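Local coordinates for protein alkaline phosphatase (Thermus thermophilus, PDB 7KWD) that probably hydrolyses phosphate monoesters as a homodimeric alkaline phosphatase that binds zinc and magnesium ions, at residues Asn100-Gly105 against Ile313-His318; His459-Met464 against Leu470-Pro475. All blocks are in the same frame, centred on the assembly; numbering follows the deposited sequence. Where two conformers were deposited one is given.

Contact 1 (Asn100-Gly105 against Ile313-His318); sequences NAFSCG and IVVSDH. With ZN (zinc ion), chain E.
Ser316 O lies at the edge of the Phe102 ring, in its plane, 3.9 Å from CZ, while Val315 CG2 and Asp317 CA approach obliquely. The His318 imidazole has Asp317 OD1 over one face, toward the rim. This is the alkaline phosphatase core, where helix 95-104, whose first residue Ser95 is the predicted phosphoserine nucleophile, packs on strand 310-325 just where that strand delivers zinc ligands. Phe102 and Val315 reach toward each other from opposite directions, and both valine branches touch the ring, Val315 CG2 at 3.7 Å from Phe102 CZ and CG1 at 3.8 Å from CE2. Two residues on, Asp317 brings its CB to 4.0 Å from Phe102 CE2, the two side chains crossing at about a right angle. Its CG, set between the backbone N and the carbonyl carbon (chi1 68°), swings the carboxylate off the ring toward the zinc ion. There the carboxylate divides its work: OD1 accepts from Gly48 N, which helps fix its rotation, and OD2 binds the metal. Asp47 and Ser95 complete the site. The zinc ion lies 2.2 Å from Asp317 OD2 and likewise 2.2 Å from His318 NE2.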
# COMPACT_ATOMS: atom_id res chain seq x y z
N ASN A 100 9.73 -12.54 -14.62
CA ASN A 100 10.54 -12.23 -15.79
C ASN A 100 11.29 -10.91 -15.63
O ASN A 100 12.45 -10.79 -16.03
CB ASN A 100 9.66 -12.14 -17.03
CG ASN A 100 9.22 -13.49 -17.52
OD1 ASN A 100 9.63 -14.51 -17.00
ND2 ASN A 100 8.37 -13.49 -18.55
N ALA A 101 10.62 -9.90 -15.08
CA ALA A 101 11.28 -8.62 -14.86
C ALA A 101 12.49 -8.82 -13.97
O ALA A 101 13.58 -8.30 -14.26
CB ALA A 101 10.30 -7.62 -14.25
N PHE A 102 12.31 -9.59 -12.89
CA PHE A 102 13.43 -9.89 -12.01
C PHE A 102 14.53 -10.67 -12.74
O PHE A 102 15.72 -10.35 -12.63
CB PHE A 102 12.98 -10.71 -10.81
CG PHE A 102 12.05 -10.00 -9.86
CD1 PHE A 102 11.85 -8.63 -9.92
CD2 PHE A 102 11.37 -10.72 -8.89
CE1 PHE A 102 11.02 -8.00 -9.02
CE2 PHE A 102 10.53 -10.09 -8.01
CZ PHE A 102 10.36 -8.73 -8.07
N SER A 103 14.14 -11.75 -13.44
CA SER A 103 15.12 -12.73 -13.88
C SER A 103 15.69 -12.40 -15.25
O SER A 103 16.76 -12.89 -15.58
CB SER A 103 14.52 -14.14 -13.94
OG SER A 103 13.56 -14.20 -14.97
N CYS A 104 15.00 -11.57 -16.03
CA CYS A 104 15.44 -11.25 -17.38
C CYS A 104 15.72 -9.78 -17.60
O CYS A 104 16.43 -9.46 -18.54
CB CYS A 104 14.41 -11.74 -18.41
SG CYS A 104 14.09 -13.51 -18.34
N GLY A 105 15.24 -8.89 -16.73
CA GLY A 105 15.54 -7.47 -16.81
C GLY A 105 14.73 -6.69 -17.82
O GLY A 105 15.09 -5.56 -18.15
N ILE A 313 18.50 -10.52 -1.07
CA ILE A 313 17.49 -9.61 -1.60
C ILE A 313 16.14 -10.12 -1.13
O ILE A 313 15.80 -11.27 -1.40
CB ILE A 313 17.53 -9.53 -3.14
CG1 ILE A 313 18.88 -9.01 -3.62
CG2 ILE A 313 16.35 -8.67 -3.65
CD1 ILE A 313 18.97 -8.80 -5.14
N VAL A 314 15.35 -9.26 -0.48
CA VAL A 314 13.99 -9.56 -0.07
C VAL A 314 13.05 -8.63 -0.83
O VAL A 314 13.19 -7.40 -0.75
CB VAL A 314 13.80 -9.42 1.45
CG1 VAL A 314 12.43 -9.92 1.88
CG2 VAL A 314 14.87 -10.21 2.16
N VAL A 315 12.12 -9.20 -1.58
CA VAL A 315 11.33 -8.42 -2.51
C VAL A 315 9.94 -9.01 -2.63
O VAL A 315 9.76 -10.24 -2.63
CB VAL A 315 12.01 -8.35 -3.89
CG1 VAL A 315 12.00 -9.72 -4.54
CG2 VAL A 315 11.35 -7.29 -4.78
N SER A 316 8.95 -8.14 -2.75
CA SER A 316 7.62 -8.56 -3.16
C SER A 316 7.51 -8.42 -4.67
O SER A 316 8.04 -7.46 -5.25
CB SER A 316 6.55 -7.71 -2.48
OG SER A 316 5.29 -8.00 -3.08
N ASP A 317 6.81 -9.37 -5.33
CA ASP A 317 6.68 -9.26 -6.78
C ASP A 317 5.51 -8.40 -7.24
O ASP A 317 5.51 -7.94 -8.38
CB ASP A 317 6.59 -10.65 -7.44
CG ASP A 317 5.34 -11.39 -7.12
OD1 ASP A 317 4.68 -11.14 -6.08
OD2 ASP A 317 5.00 -12.28 -7.92
N HIS A 318 4.52 -8.18 -6.37
CA HIS A 318 3.41 -7.25 -6.58
C HIS A 318 2.51 -7.38 -5.36
O HIS A 318 2.60 -8.35 -4.59
CB HIS A 318 2.58 -7.58 -7.83
CG HIS A 318 2.13 -9.00 -7.83
ND1 HIS A 318 1.06 -9.43 -7.08
CD2 HIS A 318 2.68 -10.09 -8.38
CE1 HIS A 318 0.95 -10.74 -7.20
NE2 HIS A 318 1.91 -11.15 -8.00
ZN ZN E . 2.99 -13.11 -7.82

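Contact 2 (His459-Met464 against Leu470-Pro475); sequences HVFRLM and LRYQNP
Helix 459-468 presents Phe461 to segment 470-475, which lacks regular structure, is extended from Arg471 on, and runs past the helix to offer Tyr472 O to the phenyl edge, in the ring plane and 3.3 Å from Phe461 CE2. The two rings form a T-shaped stack, Phe461 giving the edge and Tyr472 the face, with centroids 5.1 Å apart and planes at 85°. Phe461 CZ sits 3.6 Å from Tyr472 CZ, above the rim of the tyrosine ring, and Phe461 CE1 lies 3.6 Å from Tyr472 OH. The phenylalanine points its CG anti to the backbone N (chi1 180°), which carries the ring out to the loop. In this alkaline phosphatase the loop joins helix 459-468 to helix 479-487, and Phe125 of helix 125-131 also packs on Phe461. Tyr472 OH is hydrogen-bonded to Lys123 O, so the ring is held at its phenol end as well as by the stack. Shortening Tyr472 to an alanine is likely to leave the Phe461 edge without its aromatic face and Lys123 O without this hydroxyl partner. Near the helix start, Arg462 NH1 donates to His459 ND1 over 3.2 Å, lying in the imidazole plane, with an N-H...N angle of 150°.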
# COMPACT_ATOMS: atom_id res chain seq x y z
N HIS A 459 14.93 -3.50 -12.34
CA HIS A 459 16.22 -3.20 -11.73
C HIS A 459 16.70 -4.33 -10.84
O HIS A 459 17.91 -4.43 -10.57
CB HIS A 459 16.15 -1.91 -10.94
CG HIS A 459 17.49 -1.37 -10.60
ND1 HIS A 459 18.42 -1.06 -11.57
CD2 HIS A 459 18.09 -1.16 -9.41
CE1 HIS A 459 19.52 -0.64 -10.99
NE2 HIS A 459 19.35 -0.68 -9.68
N VAL A 460 15.79 -5.19 -10.38
CA VAL A 460 16.24 -6.32 -9.59
C VAL A 460 17.19 -7.18 -10.41
O VAL A 460 18.20 -7.68 -9.90
CB VAL A 460 15.04 -7.11 -9.05
CG1 VAL A 460 15.57 -8.41 -8.52
CG2 VAL A 460 14.33 -6.27 -8.00
N PHE A 461 16.92 -7.31 -11.72
CA PHE A 461 17.85 -8.01 -12.61
C PHE A 461 19.23 -7.36 -12.59
O PHE A 461 20.24 -8.06 -12.47
CB PHE A 461 17.28 -8.00 -14.02
CG PHE A 461 18.16 -8.68 -15.04
CD1 PHE A 461 18.26 -10.06 -15.07
CD2 PHE A 461 18.88 -7.93 -15.96
CE1 PHE A 461 19.04 -10.70 -16.02
CE2 PHE A 461 19.68 -8.55 -16.90
CZ PHE A 461 19.75 -9.94 -16.93
N ARG A 462 19.30 -6.03 -12.71
CA ARG A 462 20.59 -5.35 -12.68
C ARG A 462 21.31 -5.53 -11.36
O ARG A 462 22.54 -5.72 -11.33
CB ARG A 462 20.39 -3.86 -12.97
CG ARG A 462 19.89 -3.67 -14.38
CD ARG A 462 19.91 -2.23 -14.83
NE ARG A 462 18.96 -2.10 -15.92
CZ ARG A 462 17.68 -1.79 -15.73
NH1 ARG A 462 17.24 -1.55 -14.50
NH2 ARG A 462 16.87 -1.73 -16.77
N LEU A 463 20.58 -5.50 -10.24
CA LEU A 463 21.21 -5.70 -8.95
C LEU A 463 21.78 -7.11 -8.83
O LEU A 463 22.87 -7.31 -8.30
CB LEU A 463 20.22 -5.46 -7.83
CG LEU A 463 19.61 -4.06 -7.73
CD1 LEU A 463 18.51 -4.11 -6.67
CD2 LEU A 463 20.65 -3.08 -7.42
N MET A 464 21.02 -8.11 -9.28
CA MET A 464 21.55 -9.47 -9.23
C MET A 464 22.79 -9.59 -10.09
O MET A 464 23.77 -10.25 -9.69
CB MET A 464 20.49 -10.47 -9.69
CG MET A 464 19.30 -10.49 -8.79
SD MET A 464 18.29 -11.97 -8.97
CE MET A 464 17.59 -11.76 -10.60
N LEU A 470 27.51 -10.88 -13.33
CA LEU A 470 26.77 -11.61 -14.34
C LEU A 470 25.81 -10.68 -15.05
O LEU A 470 24.66 -11.04 -15.34
CB LEU A 470 26.03 -12.79 -13.73
CG LEU A 470 26.95 -13.93 -13.27
CD1 LEU A 470 26.17 -14.98 -12.50
CD2 LEU A 470 27.67 -14.55 -14.44
N ARG A 471 26.25 -9.46 -15.33
CA ARG A 471 25.47 -8.59 -16.19
C ARG A 471 25.51 -9.06 -17.64
O ARG A 471 26.59 -9.30 -18.20
CB ARG A 471 25.97 -7.16 -16.12
CG ARG A 471 25.91 -6.54 -14.71
CD ARG A 471 26.25 -5.08 -14.91
NE ARG A 471 26.69 -4.31 -13.74
CZ ARG A 471 27.83 -4.49 -13.08
NH1 ARG A 471 28.72 -5.45 -13.43
NH2 ARG A 471 28.08 -3.68 -12.08
N TYR A 472 24.33 -9.17 -18.24
CA TYR A 472 24.12 -9.44 -19.65
C TYR A 472 22.77 -8.82 -19.99
O TYR A 472 22.06 -8.32 -19.12
CB TYR A 472 24.14 -10.94 -19.94
CG TYR A 472 23.04 -11.70 -19.24
CD1 TYR A 472 23.19 -12.12 -17.90
CD2 TYR A 472 21.87 -12.02 -19.90
CE1 TYR A 472 22.20 -12.87 -17.28
CE2 TYR A 472 20.86 -12.73 -19.27
CZ TYR A 472 21.03 -13.16 -17.97
OH TYR A 472 20.01 -13.86 -17.35
N GLN A 473 22.40 -8.86 -21.25
CA GLN A 473 21.18 -8.22 -21.71
C GLN A 473 20.28 -9.24 -22.41
O GLN A 473 20.75 -10.23 -22.97
CB GLN A 473 21.48 -7.06 -22.67
CG GLN A 473 22.24 -7.44 -23.91
CD GLN A 473 22.39 -6.26 -24.86
OE1 GLN A 473 23.34 -5.48 -24.74
NE2 GLN A 473 21.45 -6.11 -25.79
N ASN A 474 18.97 -8.99 -22.32
CA ASN A 474 17.91 -9.72 -22.98
C ASN A 474 17.21 -8.74 -23.92
O ASN A 474 17.16 -7.54 -23.64
CB ASN A 474 16.89 -10.29 -21.98
CG ASN A 474 17.30 -11.67 -21.45
OD1 ASN A 474 17.54 -12.59 -22.21
ND2 ASN A 474 17.36 -11.80 -20.13
N PRO A 475 16.64 -9.23 -25.00
CA PRO A 475 15.95 -8.31 -25.91
C PRO A 475 14.69 -7.72 -25.30
O PRO A 475 14.04 -8.29 -24.42
CB PRO A 475 15.63 -9.19 -27.13
CG PRO A 475 15.62 -10.62 -26.59
CD PRO A 475 16.67 -10.61 -25.50

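Contact 1 closes before contact 2 opens along the chain, yet their centres lie only 11 Å apart, on the same side of the chain's centre. Helix 459-468 ties them together: its Val460 packs on Phe102 and its Met464 on Ile313, while Phe461 faces the loop after the helix. Helix 95-104 also borders both, with Phe102 O 3.1 Å from Phe461 CB and Cys104 O probably hydrogen-bonded to Asn474 ND2 at 3.0 Å. Contact 1 holds two ligands of the zinc site; contact 2 lies away from the annotated sites. Together they form continuous packing from the zinc ligands of segment 313-318, across helix 95-104, to the loop between helices 459-468 and 479-487.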